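PDB 3RPZ: ADP/ATP-dependent NAD(P)H-hydrate dehydratase from Bacillus subtilis, which catalyses the ATP- or ADP-dependent dehydration of NAD(P)H hydrates, so returning damaged nicotinamide cofactors to usable NADH and NADPH. Local coordinates for residues V114-A117 against V118-V121; H232-P235 against K236-V239; A264-L267 against S268-L271. All blocks are in the same frame, centred on the assembly; numbering follows the deposited sequence.

Interaction 1 (V114-A117 against V118-V121); sequences VQQA and VDHV
V118 and V114 sit one turn apart on helix 112-121, and the contact joins successive turns of that one helix. Four amide-to-carbonyl bonds run along it in regular order, V118 N to V114 O, D119 N to Q115 O, H120 N to Q116 O and V121 N to A117 O, the first and last of them 2.9 Å long. The tight part is the face with the valines. V118 CG2 rests 3.4 Å from V114 O, beside the bond that oxygen already accepts, and V121 CG2 lies at the same 3.4 Å from A117 O. Beyond the helix this face closes on the sheet: A117 and V118 lie on I104, V118 also on L130, and V121 on I102 and V128.

The pair Q116 and D119 is looser and watered. Q116 is bent at its second torsion (chi2 -76°), which brings its amide over toward D119, but OE1 and OD2 stop 4.0 Å apart with amide and carboxylate planes 76° from each other. A water bridges the two, donating to Q116 OE1 and D119 OD2 at 2.7 Å each. The neighbouring contacts are closer and fixed. H120 turns CD2 to 3.2 Å from Q116 O, and its ND1 bonds to Q94. D119 leans back along the helix until CG is 3.4 Å from Q115 O, and R138 ties the two residues together, with a salt bridge to D119 OD1 and a hydrogen bond to Q115 OE1.

The chemistry is thus two-sided: aliphatic groups fix the helix on the sheet, whereas the carboxylate is probably kept charged by R138 and by water, with Q116 joined to it through solvent.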
loop_
_atom_site.group_PDB
_atom_site.type_symbol
_atom_site.label_atom_id
_atom_site.label_comp_id
_atom_site.label_asym_id
_atom_site.label_seq_id
_atom_site.Cartn_x
_atom_site.Cartn_y
_atom_site.Cartn_z
ATOM N N VAL A 114 -10.583 -2.425 29.693
ATOM C CA VAL A 114 -9.730 -1.312 29.282
ATOM C C VAL A 114 -9.376 -0.424 30.436
ATOM O O VAL A 114 -8.192 -0.022 30.578
ATOM C CB VAL A 114 -10.361 -0.561 28.123
ATOM C CG1 VAL A 114 -9.579 0.684 27.765
ATOM C CG2 VAL A 114 -10.407 -1.499 26.879
ATOM N N GLN A 115 -10.331 -0.166 31.355
ATOM C CA GLN A 115 -9.971 0.568 32.544
ATOM C C GLN A 115 -8.963 -0.098 33.449
ATOM O O GLN A 115 -8.156 0.564 34.058
ATOM C CB GLN A 115 -11.200 0.977 33.344
ATOM C CG GLN A 115 -12.120 1.971 32.615
ATOM C CD GLN A 115 -11.391 3.231 32.353
ATOM O OE1 GLN A 115 -10.895 3.844 33.298
ATOM N NE2 GLN A 115 -11.305 3.654 31.075
ATOM N N GLN A 116 -9.007 -1.421 33.521
ATOM C CA GLN A 116 -7.987 -2.156 34.232
ATOM C C GLN A 116 -6.628 -1.962 33.626
ATOM O O GLN A 116 -5.651 -1.821 34.356
ATOM C CB GLN A 116 -8.366 -3.624 34.302
ATOM C CG GLN A 116 -9.536 -3.890 35.151
ATOM C CD GLN A 116 -9.232 -3.827 36.641
ATOM O OE1 GLN A 116 -9.624 -2.874 37.361
ATOM N NE2 GLN A 116 -8.568 -4.884 37.132
ATOM N N ALA A 117 -6.571 -1.988 32.303
ATOM C CA ALA A 117 -5.302 -1.704 31.595
ATOM C C ALA A 117 -4.807 -0.268 31.902
ATOM O O ALA A 117 -3.626 -0.075 32.166
ATOM C CB ALA A 117 -5.434 -1.942 30.086
ATOM N N VAL A 118 -5.727 0.694 31.898
ATOM C CA VAL A 118 -5.371 2.088 32.256
ATOM C C VAL A 118 -4.749 2.131 33.652
ATOM O O VAL A 118 -3.663 2.707 33.879
ATOM C CB VAL A 118 -6.614 2.986 32.183
ATOM C CG1 VAL A 118 -6.291 4.344 32.839
ATOM C CG2 VAL A 118 -7.127 3.151 30.743
ATOM N N ASP A 119 -5.381 1.431 34.608
ATOM C CA ASP A 119 -4.880 1.467 35.969
ATOM C C ASP A 119 -3.463 0.898 36.038
ATOM O O ASP A 119 -2.631 1.432 36.730
ATOM C CB ASP A 119 -5.808 0.709 36.890
ATOM C CG ASP A 119 -7.117 1.426 37.170
ATOM O OD1 ASP A 119 -7.227 2.616 36.869
ATOM O OD2 ASP A 119 -8.012 0.759 37.689
ATOM N N HIS A 120 -3.180 -0.178 35.315
ATOM C CA HIS A 120 -1.834 -0.716 35.292
ATOM C C HIS A 120 -0.822 0.208 34.615
ATOM O O HIS A 120 0.275 0.365 35.125
ATOM C CB HIS A 120 -1.821 -2.128 34.679
ATOM C CG HIS A 120 -2.437 -3.137 35.564
ATOM N ND1 HIS A 120 -1.915 -3.440 36.803
ATOM C CD2 HIS A 120 -3.494 -3.959 35.385
ATOM C CE1 HIS A 120 -2.653 -4.379 37.370
ATOM N NE2 HIS A 120 -3.640 -4.686 36.554
ATOM N N VAL A 121 -1.179 0.776 33.493
ATOM C CA VAL A 121 -0.260 1.694 32.774
ATOM C C VAL A 121 0.071 2.917 33.622
ATOM O O VAL A 121 1.207 3.362 33.640
ATOM C CB VAL A 121 -0.859 2.072 31.500
ATOM C CG1 VAL A 121 -0.243 3.384 30.910
ATOM C CG2 VAL A 121 -0.772 0.816 30.524
HETATM O O HOH W 1 -7.642 -1.643 38.782
HETATM O O HOH W 2 -10.659 0.191 36.920
#

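Interaction 2 (H232-P235 against K236-V239); sequences HEDP and KHAV
H232 and D234 have extended backbone angles, with E233 between them in a helical conformation, and the chain enters the helix at P235. The carbonyl O of D234 takes A238 N at 3.2 Å in its own plane (N-H...O angle 159°) and a weak second bond from H237 N. V239 N then bonds to P235 O, and the regular helical pattern is under way.

D234 caps this turn with its side chain as well: OD1 accepts from K236 N at 2.9 Å, the amide coming from above the carboxylate plane. CG stands anti to the backbone N (chi1 -173°), which folds the carboxylate round to that amide and carries OD2 over the H237 ring, toward its rim, the two planes 38° apart. CB itself, placed by the backbone, lies over the same face, 4.0 Å from the ring centroid, a CH-pi contact. A water links D234 N with H237 ND1. H232 works from the other end: A238 CA sits 3.7 Å from its ring centroid, almost squarely over the face. That ring is held by M228 O at ND1 and by N241 at NE2. K236 runs outward to salt bridges with D199 and D201 and a cation-pi contact with F197.

Such a turn is a classic helix N-terminus: an aspartate N-cap followed by a proline, which has no amide hydrogen to satisfy, here joining helix 217-231 to helix 235-256.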
loop_
_atom_site.group_PDB
_atom_site.type_symbol
_atom_site.label_atom_id
_atom_site.label_comp_id
_atom_site.label_asym_id
_atom_site.label_seq_id
_atom_site.Cartn_x
_atom_site.Cartn_y
_atom_site.Cartn_z
ATOM N N HIS A 232 10.190 15.877 22.786
ATOM C CA HIS A 232 10.203 17.159 23.478
ATOM C C HIS A 232 10.648 16.984 24.924
ATOM O O HIS A 232 10.095 16.140 25.603
ATOM C CB HIS A 232 8.809 17.819 23.515
ATOM C CG HIS A 232 8.307 18.345 22.202
ATOM N ND1 HIS A 232 7.979 17.539 21.132
ATOM C CD2 HIS A 232 8.087 19.620 21.779
ATOM C CE1 HIS A 232 7.536 18.294 20.136
ATOM N NE2 HIS A 232 7.610 19.562 20.496
ATOM N N GLU A 233 11.502 17.840 25.422
ATOM C CA GLU A 233 11.845 17.811 26.832
ATOM C C GLU A 233 10.658 18.167 27.742
ATOM O O GLU A 233 10.477 17.548 28.818
ATOM C CB GLU A 233 12.990 18.784 27.109
ATOM C CG GLU A 233 13.585 18.715 28.492
ATOM C CD GLU A 233 14.788 19.666 28.661
ATOM O OE1 GLU A 233 14.862 20.707 27.944
ATOM O OE2 GLU A 233 15.639 19.392 29.544
ATOM N N ASP A 234 9.859 19.137 27.317
ATOM C CA ASP A 234 8.723 19.600 28.101
ATOM C C ASP A 234 7.446 18.957 27.541
ATOM O O ASP A 234 7.079 19.219 26.404
ATOM C CB ASP A 234 8.621 21.113 28.045
ATOM C CG ASP A 234 7.575 21.665 28.976
ATOM O OD1 ASP A 234 6.659 20.950 29.398
ATOM O OD2 ASP A 234 7.770 22.845 29.429
ATOM N N PRO A 235 6.775 18.103 28.310
ATOM C CA PRO A 235 5.579 17.436 27.777
ATOM C C PRO A 235 4.458 18.412 27.436
ATOM O O PRO A 235 3.612 18.076 26.596
ATOM C CB PRO A 235 5.145 16.492 28.876
ATOM C CG PRO A 235 5.812 17.037 30.082
ATOM C CD PRO A 235 7.083 17.675 29.689
ATOM N N LYS A 236 4.424 19.583 28.058
ATOM C CA LYS A 236 3.423 20.587 27.696
ATOM C C LYS A 236 3.566 21.007 26.227
ATOM O O LYS A 236 2.601 21.145 25.496
ATOM C CB LYS A 236 3.467 21.835 28.585
ATOM C CG LYS A 236 3.085 21.568 30.003
ATOM C CD LYS A 236 3.001 22.971 30.684
ATOM C CE LYS A 236 2.362 22.930 31.995
ATOM N NZ LYS A 236 2.479 24.327 32.556
ATOM N N HIS A 237 4.813 21.242 25.827
ATOM C CA HIS A 237 5.098 21.635 24.457
ATOM C C HIS A 237 4.783 20.548 23.486
ATOM O O HIS A 237 4.331 20.793 22.372
ATOM C CB HIS A 237 6.566 22.039 24.318
ATOM C CG HIS A 237 6.932 23.210 25.144
ATOM N ND1 HIS A 237 8.247 23.520 25.424
ATOM C CD2 HIS A 237 6.167 24.136 25.748
ATOM C CE1 HIS A 237 8.256 24.598 26.201
ATOM N NE2 HIS A 237 7.018 25.012 26.397
ATOM N N ALA A 238 5.049 19.297 23.885
ATOM C CA ALA A 238 4.713 18.175 23.041
ATOM C C ALA A 238 3.219 18.144 22.700
ATOM O O ALA A 238 2.833 17.986 21.543
ATOM C CB ALA A 238 5.077 16.850 23.720
ATOM N N VAL A 239 2.353 18.316 23.710
ATOM C CA VAL A 239 0.906 18.309 23.508
ATOM C C VAL A 239 0.494 19.474 22.612
ATOM O O VAL A 239 -0.222 19.321 21.624
ATOM C CB VAL A 239 0.161 18.350 24.847
ATOM C CG1 VAL A 239 -1.357 18.454 24.598
ATOM C CG2 VAL A 239 0.468 17.109 25.679
HETATM O O HOH W 3 10.252 21.115 25.162
#

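Interaction 3 (A264-L267 against S268-L271); sequences AHEL and SDIL
I270 has CG1 anti to its carbonyl carbon (chi1 -69°) and an extended second torsion (chi2 162°), and together they lay the chain back along the helix over E266 O. I270 CG1 is 3.2 Å from E266 O, and I270 CD1 is 3.3 Å from E266 O. The same oxygen accepts I270 N at 2.9 Å, nearly along the C=O axis, so it is both bonded and roofed by one residue. D269 N adds a weak bond to it.

Weak three-residue bonds accompany the four-residue ones along 264-271: H265 O takes S268 N and D269 N, and L267 O takes I270 N and L271 N, all weakly, while L267 N bonds to A264 O. D269 swings its carboxylate back toward the preceding turn, OD2 lying 3.7 Å from E266 CA and 3.9 Å from E266 CG. The two carboxylate planes are 77° apart, and E266 OE2 stays 5.2 Å from D269 OD2. Their mutual repulsion is probably eased by R55 of the second subunit, which forms a salt bridge with E266 OE1; that oxygen also accepts from L263 N. H265 N, in turn, bonds to E79 of the second subunit.

With an alanine here instead of I270, everything beyond CB would be gone, which would probably uncover E266 O and open a gap against C249 of helix 235-256.

L267 faces inward onto L212 and H246, both residues of the AMP pocket, its side chain about 7 Å from the nucleotide. S268 and L271 pack on helix 217-231, touching T220 and M224. The arrangement is that of a C-terminal helix in a ribokinase-like fold, packed against helices 217-231 and 235-256 near the AMP site and, in this enzyme, also bordering a neighbouring subunit.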
loop_
_atom_site.group_PDB
_atom_site.type_symbol
_atom_site.label_atom_id
_atom_site.label_comp_id
_atom_site.label_asym_id
_atom_site.label_seq_id
_atom_site.Cartn_x
_atom_site.Cartn_y
_atom_site.Cartn_z
ATOM N N ALA A 264 -7.690 10.614 7.131
ATOM C CA ALA A 264 -6.851 10.859 8.287
ATOM C C ALA A 264 -5.423 10.434 8.094
ATOM O O ALA A 264 -4.516 11.150 8.539
ATOM C CB ALA A 264 -7.423 10.175 9.529
ATOM N N HIS A 265 -5.160 9.277 7.496
ATOM C CA HIS A 265 -3.762 8.871 7.361
ATOM C C HIS A 265 -2.932 9.811 6.576
ATOM O O HIS A 265 -1.703 9.846 6.759
ATOM C CB HIS A 265 -3.660 7.456 6.779
ATOM C CG HIS A 265 -4.036 7.319 5.360
ATOM N ND1 HIS A 265 -3.166 7.430 4.286
ATOM C CD2 HIS A 265 -5.249 7.052 4.830
ATOM C CE1 HIS A 265 -3.845 7.259 3.156
ATOM N NE2 HIS A 265 -5.100 6.987 3.464
ATOM N N GLU A 266 -3.546 10.600 5.687
ATOM C CA GLU A 266 -2.805 11.568 4.911
ATOM C C GLU A 266 -2.239 12.706 5.759
ATOM O O GLU A 266 -1.242 13.301 5.406
ATOM C CB GLU A 266 -3.658 12.134 3.801
ATOM C CG GLU A 266 -4.031 11.037 2.803
ATOM C CD GLU A 266 -5.019 11.494 1.750
ATOM O OE1 GLU A 266 -6.064 12.051 2.100
ATOM O OE2 GLU A 266 -4.716 11.254 0.513
ATOM N N LEU A 267 -2.823 12.972 6.925
ATOM C CA LEU A 267 -2.247 13.924 7.855
ATOM C C LEU A 267 -0.815 13.550 8.231
ATOM O O LEU A 267 0.079 14.412 8.241
ATOM C CB LEU A 267 -3.088 14.054 9.141
ATOM C CG LEU A 267 -4.478 14.608 8.987
ATOM C CD1 LEU A 267 -5.286 14.318 10.249
ATOM C CD2 LEU A 267 -4.410 16.115 8.712
ATOM N N SER A 268 -0.586 12.282 8.501
ATOM C CA SER A 268 0.736 11.741 8.785
ATOM C C SER A 268 1.703 11.834 7.609
ATOM O O SER A 268 2.889 11.938 7.791
ATOM C CB SER A 268 0.628 10.270 9.193
ATOM O OG SER A 268 -0.150 10.147 10.307
ATOM N N ASP A 269 1.164 11.717 6.410
ATOM C CA ASP A 269 1.934 11.754 5.164
ATOM C C ASP A 269 2.370 13.242 4.927
ATOM O O ASP A 269 3.395 13.499 4.270
ATOM C CB ASP A 269 1.140 11.334 3.866
ATOM C CG ASP A 269 0.609 9.856 3.711
ATOM O OD1 ASP A 269 1.104 8.919 4.324
ATOM O OD2 ASP A 269 -0.353 9.692 2.821
ATOM N N ILE A 270 1.541 14.224 5.336
ATOM C CA ILE A 270 1.740 15.680 5.131
ATOM C C ILE A 270 2.676 16.256 6.185
ATOM O O ILE A 270 3.426 17.209 5.943
ATOM C CB ILE A 270 0.338 16.413 5.212
ATOM C CG1 ILE A 270 -0.491 16.021 3.994
ATOM C CG2 ILE A 270 0.405 17.954 5.375
ATOM C CD1 ILE A 270 -2.009 16.295 4.151
ATOM N N LEU A 271 2.667 15.671 7.378
ATOM C CA LEU A 271 3.421 16.200 8.518
ATOM C C LEU A 271 4.910 16.418 8.229
ATOM O O LEU A 271 5.489 17.395 8.684
ATOM C CB LEU A 271 3.227 15.322 9.736
ATOM C CG LEU A 271 3.913 15.728 11.018
ATOM C CD1 LEU A 271 3.376 17.093 11.538
ATOM C CD2 LEU A 271 3.671 14.651 12.086
#

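In the fold
Along the chain the three contacts follow in series, all in the one dehydratase chain, and none touches another. Interaction 1 belongs to helix 112-121, the crossover of the beta-alpha-beta unit between strands 101-104 and 128-130. Interaction 2 begins helix 235-256, and interaction 3 lies on helix 264-277, the next helix in the chain; their centres are 21 Å apart, with nearest atoms about 10 Å apart. Interaction 1 is 24 Å from interaction 2 and 29 Å from interaction 3, centre to centre, the latter across the middle of the chain. One helix thus backs the sheet, while the later two contacts sit on consecutive helices, interaction 3 lying beside the AMP pocket and reaching the second subunit.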